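PDB 2B78: hypothetical protein SMU.776 from Streptococcus mutans, which is of unknown function but probably acts as an S-adenosylmethionine-dependent methyltransferase that may bind RNA. Local coordinates for residues W60-K65 against V71-K76; K76-S81 against D133-A138; D83-F88 against D103-G108. All coordinates share one frame; numbering follows the deposited sequence.

Interaction 1: residues W60-K65 against V71-K76; sequences WLISPK and VTYFIK
Strand residues Ile62 and Ser63 meet helix residue Tyr73 with their backbones well apart: the nearest alpha carbons, those of Ile62 and Tyr73, stand 10.3 Å from each other, and the backbones are joined through one long side chain and a water. Tyr73 does the reaching. Its CG lies anti to the backbone N (chi1 -175°), which sends the phenol off the helix with its hydroxyl leading. The methyl CG2 of Ile62 sits obliquely to the ring, 3.5 Å from Tyr73 CZ, and the side chains pass at a slant. The same methyl is placed 3.0 Å from Tyr73 OH, an unusually short approach that may reflect coordinate error. Beside it, Ser63 CB lies 3.9 Å from Tyr73 OH and adds a small apolar flank.

The strand belongs to a PUA-like domain, and the contact lies where its last residues give way to the loop leading into helix 71-83. Here the strand is irregular: Ile62 and Ser63 both face Thr48 of the neighbouring antiparallel strand in a classic beta bulge, so the CA-CB bonds of two successive residues point toward the helix. Just beyond, Ser63 OG accepts a hydrogen bond from Lys65 N (3.1 Å, N-H...O angle 162°), an ST turn in which the serine hydroxyl ties down the start of the loop.

A water bridges two polar atoms of the contact: it accepts from Tyr73 OH at 2.7 Å and donates to Ile62 O at 2.9 Å, thereby giving the phenol a hydrogen-bond acceptor and the strand carbonyl a donor. Leu69 of the connecting loop also touches Ile62, while Asn70 OD1 accepts from Tyr73 N near the beginning of the helix.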
loop_
_atom_site.group_PDB
_atom_site.type_symbol
_atom_site.label_atom_id
_atom_site.label_comp_id
_atom_site.label_asym_id
_atom_site.label_seq_id
_atom_site.Cartn_x
_atom_site.Cartn_y
_atom_site.Cartn_z
ATOM N N TRP A 60 17.664 -2.649 8.770
ATOM C CA TRP A 60 17.208 -3.932 8.240
ATOM C C TRP A 60 18.326 -4.952 8.164
ATOM O O TRP A 60 19.467 -4.613 7.843
ATOM C CB TRP A 60 16.670 -3.776 6.815
ATOM C CG TRP A 60 15.494 -2.905 6.676
ATOM C CD1 TRP A 60 15.483 -1.555 6.428
ATOM C CD2 TRP A 60 14.126 -3.311 6.755
ATOM N NE1 TRP A 60 14.188 -1.103 6.348
ATOM C CE2 TRP A 60 13.336 -2.160 6.545
ATOM C CE3 TRP A 60 13.490 -4.535 6.984
ATOM C CZ2 TRP A 60 11.936 -2.202 6.555
ATOM C CZ3 TRP A 60 12.103 -4.575 6.997
ATOM C CH2 TRP A 60 11.342 -3.414 6.783
ATOM N N LEU A 61 17.992 -6.207 8.430
ATOM C CA LEU A 61 18.965 -7.279 8.314
ATOM C C LEU A 61 19.078 -7.520 6.815
ATOM O O LEU A 61 18.063 -7.615 6.125
ATOM C CB LEU A 61 18.454 -8.553 8.987
ATOM C CG LEU A 61 19.256 -9.824 8.685
ATOM C CD1 LEU A 61 20.623 -9.758 9.363
ATOM C CD2 LEU A 61 18.479 -11.040 9.162
ATOM N N ILE A 62 20.303 -7.613 6.309
ATOM C CA ILE A 62 20.519 -7.857 4.888
ATOM C C ILE A 62 20.670 -9.351 4.638
ATOM O O ILE A 62 20.078 -9.909 3.714
ATOM C CB ILE A 62 21.796 -7.153 4.386
ATOM C CG1 ILE A 62 21.615 -5.634 4.464
ATOM C CG2 ILE A 62 22.107 -7.596 2.965
ATOM C CD1 ILE A 62 22.839 -4.850 4.040
ATOM N N SER A 63 21.472 -9.998 5.472
ATOM C CA SER A 63 21.710 -11.427 5.337
ATOM C C SER A 63 22.300 -11.977 6.628
ATOM O O SER A 63 22.882 -11.237 7.412
ATOM C CB SER A 63 22.678 -11.684 4.183
ATOM O OG SER A 63 23.101 -13.037 4.174
ATOM N N PRO A 64 22.127 -13.282 6.881
ATOM C CA PRO A 64 22.676 -13.879 8.100
ATOM C C PRO A 64 24.151 -14.228 7.909
ATOM O O PRO A 64 24.805 -14.754 8.815
ATOM C CB PRO A 64 21.799 -15.112 8.300
ATOM C CG PRO A 64 21.490 -15.515 6.896
ATOM C CD PRO A 64 21.164 -14.195 6.241
ATOM N N LYS A 65 24.666 -13.923 6.720
ATOM C CA LYS A 65 26.058 -14.190 6.392
ATOM C C LYS A 65 26.825 -12.896 6.185
ATOM O O LYS A 65 26.242 -11.808 6.156
ATOM C CB LYS A 65 26.159 -15.031 5.113
ATOM C CG LYS A 65 25.499 -16.393 5.201
ATOM C CD LYS A 65 25.809 -17.235 3.976
ATOM C CE LYS A 65 25.181 -18.617 4.092
ATOM N NZ LYS A 65 25.423 -19.436 2.874
ATOM N N VAL A 71 26.988 -4.075 -6.627
ATOM C CA VAL A 71 25.982 -4.218 -7.669
ATOM C C VAL A 71 25.569 -5.674 -7.909
ATOM O O VAL A 71 24.397 -5.955 -8.177
ATOM C CB VAL A 71 26.453 -3.538 -8.993
ATOM C CG1 VAL A 71 27.693 -4.216 -9.533
ATOM C CG2 VAL A 71 25.324 -3.553 -10.011
ATOM N N THR A 72 26.507 -6.609 -7.784
ATOM C CA THR A 72 26.174 -8.016 -7.996
ATOM C C THR A 72 25.188 -8.537 -6.954
ATOM O O THR A 72 24.334 -9.376 -7.259
ATOM C CB THR A 72 27.433 -8.907 -7.981
ATOM O OG1 THR A 72 28.176 -8.692 -9.186
ATOM C CG2 THR A 72 27.050 -10.380 -7.893
ATOM N N TYR A 73 25.303 -8.044 -5.729
ATOM C CA TYR A 73 24.401 -8.482 -4.675
ATOM C C TYR A 73 22.968 -8.101 -5.035
ATOM O O TYR A 73 22.040 -8.864 -4.786
ATOM C CB TYR A 73 24.783 -7.846 -3.342
ATOM C CG TYR A 73 23.950 -8.359 -2.188
ATOM C CD1 TYR A 73 24.177 -9.625 -1.649
ATOM C CD2 TYR A 73 22.928 -7.581 -1.640
ATOM C CE1 TYR A 73 23.410 -10.106 -0.591
ATOM C CE2 TYR A 73 22.154 -8.054 -0.578
ATOM C CZ TYR A 73 22.404 -9.313 -0.061
ATOM O OH TYR A 73 21.658 -9.781 0.995
ATOM N N PHE A 74 22.785 -6.919 -5.625
ATOM C CA PHE A 74 21.447 -6.484 -6.007
ATOM C C PHE A 74 20.945 -7.210 -7.253
ATOM O O PHE A 74 19.743 -7.463 -7.387
ATOM C CB PHE A 74 21.414 -4.963 -6.191
ATOM C CG PHE A 74 21.505 -4.204 -4.895
ATOM C CD1 PHE A 74 20.466 -4.258 -3.969
ATOM C CD2 PHE A 74 22.645 -3.478 -4.577
ATOM C CE1 PHE A 74 20.571 -3.601 -2.739
ATOM C CE2 PHE A 74 22.757 -2.821 -3.356
ATOM C CZ PHE A 74 21.719 -2.884 -2.434
ATOM N N ILE A 75 21.851 -7.564 -8.161
ATOM C CA ILE A 75 21.443 -8.303 -9.361
ATOM C C ILE A 75 20.814 -9.627 -8.901
ATOM O O ILE A 75 19.762 -10.041 -9.406
ATOM C CB ILE A 75 22.663 -8.583 -10.290
ATOM C CG1 ILE A 75 23.072 -7.284 -10.986
ATOM C CG2 ILE A 75 22.326 -9.649 -11.320
ATOM C CD1 ILE A 75 24.388 -7.367 -11.736
ATOM N N LYS A 76 21.448 -10.271 -7.924
ATOM C CA LYS A 76 20.954 -11.534 -7.379
ATOM C C LYS A 76 19.575 -11.329 -6.755
ATOM O O LYS A 76 18.658 -12.115 -6.985
ATOM C CB LYS A 76 21.903 -12.065 -6.301
ATOM C CG LYS A 76 23.334 -12.337 -6.771
ATOM C CD LYS A 76 23.402 -13.539 -7.699
ATOM C CE LYS A 76 24.848 -13.918 -7.997
ATOM N NZ LYS A 76 24.934 -15.075 -8.933
HETATM O O HOH W 1 18.981 -10.301 1.112
#

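Interaction 2: residues K76-S81 against D133-A138; sequences KLFQWS and DEIVAA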
loop_
_atom_site.group_PDB
_atom_site.type_symbol
_atom_site.label_atom_id
_atom_site.label_comp_id
_atom_site.label_asym_id
_atom_site.label_seq_id
_atom_site.Cartn_x
_atom_site.Cartn_y
_atom_site.Cartn_z
ATOM N N LYS A 76 21.448 -10.271 -7.924
ATOM C CA LYS A 76 20.954 -11.534 -7.379
ATOM C C LYS A 76 19.575 -11.329 -6.755
ATOM O O LYS A 76 18.658 -12.115 -6.985
ATOM C CB LYS A 76 21.903 -12.065 -6.301
ATOM C CG LYS A 76 23.334 -12.337 -6.771
ATOM C CD LYS A 76 23.402 -13.539 -7.699
ATOM C CE LYS A 76 24.848 -13.918 -7.997
ATOM N NZ LYS A 76 24.934 -15.075 -8.933
ATOM N N LEU A 77 19.435 -10.278 -5.954
ATOM C CA LEU A 77 18.155 -9.996 -5.309
ATOM C C LEU A 77 17.036 -9.777 -6.320
ATOM O O LEU A 77 15.931 -10.298 -6.152
ATOM C CB LEU A 77 18.260 -8.765 -4.404
ATOM C CG LEU A 77 18.923 -8.967 -3.039
ATOM C CD1 LEU A 77 18.922 -7.659 -2.275
ATOM C CD2 LEU A 77 18.163 -10.048 -2.252
ATOM N N PHE A 78 17.307 -9.002 -7.365
ATOM C CA PHE A 78 16.276 -8.740 -8.362
ATOM C C PHE A 78 15.977 -9.952 -9.238
ATOM O O PHE A 78 14.854 -10.110 -9.709
ATOM C CB PHE A 78 16.651 -7.522 -9.217
ATOM C CG PHE A 78 16.701 -6.229 -8.441
ATOM C CD1 PHE A 78 15.706 -5.922 -7.511
ATOM C CD2 PHE A 78 17.735 -5.316 -8.638
ATOM C CE1 PHE A 78 15.743 -4.731 -6.786
ATOM C CE2 PHE A 78 17.785 -4.119 -7.918
ATOM C CZ PHE A 78 16.789 -3.826 -6.993
ATOM N N GLN A 79 16.968 -10.812 -9.459
ATOM C CA GLN A 79 16.738 -12.011 -10.265
ATOM C C GLN A 79 15.745 -12.905 -9.532
ATOM O O GLN A 79 14.880 -13.525 -10.149
ATOM C CB GLN A 79 18.045 -12.784 -10.495
ATOM C CG GLN A 79 18.975 -12.204 -11.557
ATOM C CD GLN A 79 20.325 -12.933 -11.618
ATOM O OE1 GLN A 79 21.031 -12.877 -12.628
ATOM N NE2 GLN A 79 20.687 -13.606 -10.530
ATOM N N TRP A 80 15.860 -12.959 -8.208
ATOM C CA TRP A 80 14.960 -13.784 -7.408
ATOM C C TRP A 80 13.550 -13.187 -7.373
ATOM O O TRP A 80 12.558 -13.902 -7.507
ATOM C CB TRP A 80 15.478 -13.922 -5.966
ATOM C CG TRP A 80 16.601 -14.897 -5.763
ATOM C CD1 TRP A 80 17.919 -14.599 -5.545
ATOM C CD2 TRP A 80 16.501 -16.331 -5.724
ATOM N NE1 TRP A 80 18.644 -15.759 -5.371
ATOM C CE2 TRP A 80 17.802 -16.834 -5.479
ATOM C CE3 TRP A 80 15.442 -17.237 -5.875
ATOM C CZ2 TRP A 80 18.069 -18.206 -5.374
ATOM C CZ3 TRP A 80 15.709 -18.607 -5.772
ATOM C CH2 TRP A 80 17.014 -19.074 -5.526
ATOM N N SER A 81 13.460 -11.877 -7.182
ATOM C CA SER A 81 12.157 -11.226 -7.122
ATOM C C SER A 81 11.441 -11.352 -8.463
ATOM O O SER A 81 10.217 -11.501 -8.520
ATOM C CB SER A 81 12.314 -9.753 -6.725
ATOM O OG SER A 81 13.089 -9.035 -7.671
ATOM N N ASP A 133 22.575 4.343 -6.952
ATOM C CA ASP A 133 23.123 4.162 -8.297
ATOM C C ASP A 133 23.420 2.697 -8.596
ATOM O O ASP A 133 23.132 2.212 -9.688
ATOM C CB ASP A 133 24.394 5.000 -8.496
ATOM C CG ASP A 133 24.091 6.477 -8.662
ATOM O OD1 ASP A 133 22.895 6.831 -8.714
ATOM O OD2 ASP A 133 25.045 7.285 -8.744
ATOM N N GLU A 134 24.001 1.990 -7.635
ATOM C CA GLU A 134 24.299 0.578 -7.840
ATOM C C GLU A 134 23.007 -0.232 -7.859
ATOM O O GLU A 134 22.865 -1.160 -8.648
ATOM C CB GLU A 134 25.248 0.070 -6.757
ATOM C CG GLU A 134 24.902 0.528 -5.360
ATOM C CD GLU A 134 26.029 0.270 -4.382
ATOM O OE1 GLU A 134 26.315 -0.918 -4.105
ATOM O OE2 GLU A 134 26.632 1.258 -3.899
ATOM N N ILE A 135 22.056 0.130 -7.005
ATOM C CA ILE A 135 20.778 -0.567 -6.980
ATOM C C ILE A 135 20.100 -0.459 -8.348
ATOM O O ILE A 135 19.648 -1.453 -8.908
ATOM C CB ILE A 135 19.821 0.039 -5.916
ATOM C CG1 ILE A 135 20.364 -0.238 -4.512
ATOM C CG2 ILE A 135 18.405 -0.544 -6.086
ATOM C CD1 ILE A 135 19.486 0.295 -3.390
ATOM N N VAL A 136 20.023 0.756 -8.885
ATOM C CA VAL A 136 19.382 0.966 -10.176
ATOM C C VAL A 136 20.138 0.245 -11.288
ATOM O O VAL A 136 19.532 -0.399 -12.141
ATOM C CB VAL A 136 19.276 2.477 -10.501
ATOM C CG1 VAL A 136 18.665 2.673 -11.868
ATOM C CG2 VAL A 136 18.422 3.173 -9.457
ATOM N N ALA A 137 21.465 0.349 -11.265
ATOM C CA ALA A 137 22.309 -0.303 -12.256
ATOM C C ALA A 137 22.000 -1.802 -12.297
ATOM O O ALA A 137 21.854 -2.394 -13.372
ATOM C CB ALA A 137 23.783 -0.073 -11.911
ATOM N N ALA A 138 21.902 -2.409 -11.117
ATOM C CA ALA A 138 21.593 -3.829 -11.002
ATOM C C ALA A 138 20.201 -4.127 -11.541
ATOM O O ALA A 138 19.988 -5.150 -12.203
ATOM C CB ALA A 138 21.677 -4.266 -9.542
#
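Two helices, 71-83 and 132-142, pack against each other, and in this part of the interface the ring of Phe78 lies against Ile135 and Ala138, which are one helical turn apart. All three residues are buried, and the closest alpha carbons, those of Phe78 and Ala138, are 7.7 Å apart. Phe74 and Ile75 also pack on Ala138. The second helix follows strand 118-123 and precedes strand 148-153 in the mixed sheet that begins with strand 96-101; Trp123 of that sheet touches Ile135, so the packing continues from the helix pair into the sheet.

The ring is met at its rim. Phe78 CG lies beside the backbone N and anti to the carbonyl carbon (chi1 -65°), and from there the CD2-CE2-CZ side of the phenyl is presented to the other helix. Ile135 CG2 lies in the ring plane, 3.8 Å from Phe78 CZ, and the two side chains cross at about a right angle. This methyl branch makes the side-chain contact because it stands anti to the backbone N of Ile135, beside the carbonyl carbon. Farther round the rim, Ala138 CB is 4.2 Å from Phe78 CD2; its small side chain lets the aromatic edge come near the helix backbone, with Ala138 C 4.0 Å from Phe78 CD2.

Phe100 and Phe139 each form an edge-to-face pair with Phe78, extending the aromatic cluster beyond the two helical segments. On its own helix, Phe78 O accepts from Ser81 OG at 2.9 Å, the donor tilted 33° from the carbonyl plane. Across the contact the nearest approach is made by an aromatic carbon and a main-chain oxygen: Phe78 CE2 lies 3.4 Å from Ile135 O, near the ring plane.

Interaction 3: residues D83-F88 against D103-G108; sequences DKRKNF and DGDSFG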
loop_
_atom_site.group_PDB
_atom_site.type_symbol
_atom_site.label_atom_id
_atom_site.label_comp_id
_atom_site.label_asym_id
_atom_site.label_seq_id
_atom_site.Cartn_x
_atom_site.Cartn_y
_atom_site.Cartn_z
ATOM N N ASP A 83 11.883 -13.837 -10.743
ATOM C CA ASP A 83 11.474 -15.223 -10.941
ATOM C C ASP A 83 10.199 -15.595 -10.202
ATOM O O ASP A 83 9.464 -16.470 -10.647
ATOM C CB ASP A 83 12.593 -16.178 -10.528
ATOM C CG ASP A 83 13.580 -16.428 -11.650
ATOM O OD1 ASP A 83 13.168 -17.019 -12.673
ATOM O OD2 ASP A 83 14.756 -16.028 -11.512
ATOM N N LYS A 84 9.928 -14.940 -9.080
ATOM C CA LYS A 84 8.720 -15.254 -8.324
ATOM C C LYS A 84 7.487 -14.613 -8.945
ATOM O O LYS A 84 6.359 -14.948 -8.573
ATOM C CB LYS A 84 8.837 -14.758 -6.877
ATOM C CG LYS A 84 10.145 -15.113 -6.185
ATOM C CD LYS A 84 10.125 -14.636 -4.736
ATOM C CE LYS A 84 11.497 -14.739 -4.091
ATOM N NZ LYS A 84 12.095 -16.092 -4.241
ATOM N N ARG A 85 7.695 -13.706 -9.894
ATOM C CA ARG A 85 6.585 -12.985 -10.504
ATOM C C ARG A 85 6.287 -13.256 -11.981
ATOM O O ARG A 85 5.560 -12.485 -12.617
ATOM C CB ARG A 85 6.805 -11.482 -10.299
ATOM C CG ARG A 85 6.871 -11.052 -8.831
ATOM C CD ARG A 85 7.196 -9.569 -8.705
ATOM N NE ARG A 85 6.937 -9.031 -7.366
ATOM C CZ ARG A 85 7.672 -9.282 -6.286
ATOM N NH1 ARG A 85 8.738 -10.077 -6.361
ATOM N NH2 ARG A 85 7.345 -8.728 -5.122
ATOM N N LYS A 86 6.820 -14.351 -12.519
ATOM C CA LYS A 86 6.602 -14.699 -13.925
ATOM C C LYS A 86 5.146 -14.655 -14.386
ATOM O O LYS A 86 4.864 -14.222 -15.508
ATOM C CB LYS A 86 7.173 -16.088 -14.220
ATOM C CG LYS A 86 8.685 -16.133 -14.312
ATOM C CD LYS A 86 9.190 -17.562 -14.478
ATOM C CE LYS A 86 8.889 -18.398 -13.238
ATOM N NZ LYS A 86 9.494 -19.759 -13.323
ATOM N N ASN A 87 4.224 -15.104 -13.541
ATOM C CA ASN A 87 2.807 -15.105 -13.903
ATOM C C ASN A 87 2.234 -13.703 -14.068
ATOM O O ASN A 87 1.327 -13.487 -14.877
ATOM C CB ASN A 87 1.990 -15.887 -12.871
ATOM C CG ASN A 87 2.304 -17.364 -12.892
ATOM O OD1 ASN A 87 2.649 -17.916 -13.939
ATOM N ND2 ASN A 87 2.178 -18.017 -11.742
ATOM N N PHE A 88 2.761 -12.753 -13.301
ATOM C CA PHE A 88 2.314 -11.369 -13.402
ATOM C C PHE A 88 2.758 -10.791 -14.747
ATOM O O PHE A 88 1.926 -10.408 -15.578
ATOM C CB PHE A 88 2.914 -10.530 -12.268
ATOM C CG PHE A 88 2.242 -10.731 -10.935
ATOM C CD1 PHE A 88 0.968 -10.222 -10.701
ATOM C CD2 PHE A 88 2.881 -11.433 -9.915
ATOM C CE1 PHE A 88 0.337 -10.410 -9.466
ATOM C CE2 PHE A 88 2.258 -11.626 -8.677
ATOM C CZ PHE A 88 0.984 -11.113 -8.457
ATOM N N ASP A 103 11.215 -6.001 2.719
ATOM C CA ASP A 103 11.638 -7.280 3.282
ATOM C C ASP A 103 10.928 -8.491 2.692
ATOM O O ASP A 103 11.373 -9.629 2.875
ATOM C CB ASP A 103 11.537 -7.261 4.827
ATOM C CG ASP A 103 10.157 -6.894 5.344
ATOM O OD1 ASP A 103 9.389 -6.217 4.621
ATOM O OD2 ASP A 103 9.855 -7.268 6.504
ATOM N N GLY A 104 9.832 -8.252 1.976
ATOM C CA GLY A 104 9.115 -9.348 1.353
ATOM C C GLY A 104 10.010 -9.945 0.280
ATOM O O GLY A 104 9.851 -11.102 -0.109
ATOM N N ASP A 105 10.957 -9.149 -0.206
ATOM C CA ASP A 105 11.888 -9.624 -1.224
ATOM C C ASP A 105 13.325 -9.552 -0.736
ATOM O O ASP A 105 14.275 -9.438 -1.524
ATOM C CB ASP A 105 11.714 -8.838 -2.515
ATOM C CG ASP A 105 10.399 -9.145 -3.191
ATOM O OD1 ASP A 105 10.258 -10.271 -3.729
ATOM O OD2 ASP A 105 9.505 -8.268 -3.163
ATOM N N SER A 106 13.460 -9.615 0.585
ATOM C CA SER A 106 14.747 -9.619 1.279
ATOM C C SER A 106 15.630 -8.386 1.276
ATOM O O SER A 106 16.846 -8.489 1.423
ATOM C CB SER A 106 15.572 -10.839 0.849
ATOM O OG SER A 106 14.991 -12.027 1.381
ATOM N N PHE A 107 15.042 -7.214 1.102
ATOM C CA PHE A 107 15.834 -6.001 1.191
ATOM C C PHE A 107 14.926 -4.851 1.561
ATOM O O PHE A 107 14.368 -4.183 0.693
ATOM C CB PHE A 107 16.567 -5.680 -0.111
ATOM C CG PHE A 107 17.712 -4.725 0.086
ATOM C CD1 PHE A 107 18.907 -5.166 0.648
ATOM C CD2 PHE A 107 17.570 -3.372 -0.211
ATOM C CE1 PHE A 107 19.945 -4.273 0.916
ATOM C CE2 PHE A 107 18.600 -2.470 0.054
ATOM C CZ PHE A 107 19.787 -2.922 0.619
ATOM N N GLY A 108 14.768 -4.624 2.860
ATOM C CA GLY A 108 13.911 -3.542 3.310
ATOM C C GLY A 108 14.412 -2.174 2.890
ATOM O O GLY A 108 15.600 -2.002 2.617
#
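Charge pairing dominates the meeting of Arg85 with Asp105. The guanidinium grips the carboxylate end-on with two nitrogens, each taking a different oxygen. Arg85 NH1 donates to Asp105 OD1 over 3.0 Å and nearly straight, with an N-H...O angle of 168°. Arg85 NH2 donates to Asp105 OD2 at the same 3.0 Å but is more bent, at 145°. The grip is twisted, since the planes of the two groups stand 47° apart. As a result OD1 lies in the guanidinium plane yet is approached from above the carboxylate plane, whereas OD2 is met on its syn side and lies tilted from the guanidinium plane. The side chains arrive from opposite directions; that of Arg85 is extended from CG to NE, and together they span the 11.2 Å between Arg85 CA and Asp105 CA.

The salt bridge joins the short link between helices 71-83 and 86-90 to the loop between antiparallel strands 96-101 and 110-115 of the five-stranded mixed sheet that also contains 118-123. That loop bends in a turn in which Ser106 N donates to Asp103 O.

Further hydrogen bonds fix both charged groups. Arg85 NE donates to Arg98 O, NH1 also reaches Ser81 O, and NH2 also reaches Asp365 O, so every guanidinium nitrogen is engaged in this buried setting. Asp105 OD2 additionally accepts from Asn101 N, which ties the carboxylate to the end of strand 96-101.

Looser contact comes from Lys84, whose CD is 4.5 Å from Asp105 OD1. Its ammonium NZ stays 6.1 Å from the same oxygen, too far for a direct bond, though its positive charge may still help stabilise the carboxylate.

Interactions 1 and 2 use successive parts of helix 71-83, share Lys76 and have centres about 10 Å apart. The helix thus faces the PUA-like strand in one and helix 132-142 in the other. Interaction 2 is fully buried and apolar in its side-chain contacts; interaction 1 is only partly buried and includes a water. Interaction 3 differs again, being a salt bridge with two buried partners and an exposed lysine at its margin. Direct packing joins all three: Phe74 CB meets Ala138 CB at 3.4 Å between interactions 1 and 2, Trp60 lies against Asp103 and Gly108 between 1 and 3, and Leu77 touches Phe107 between 2 and 3.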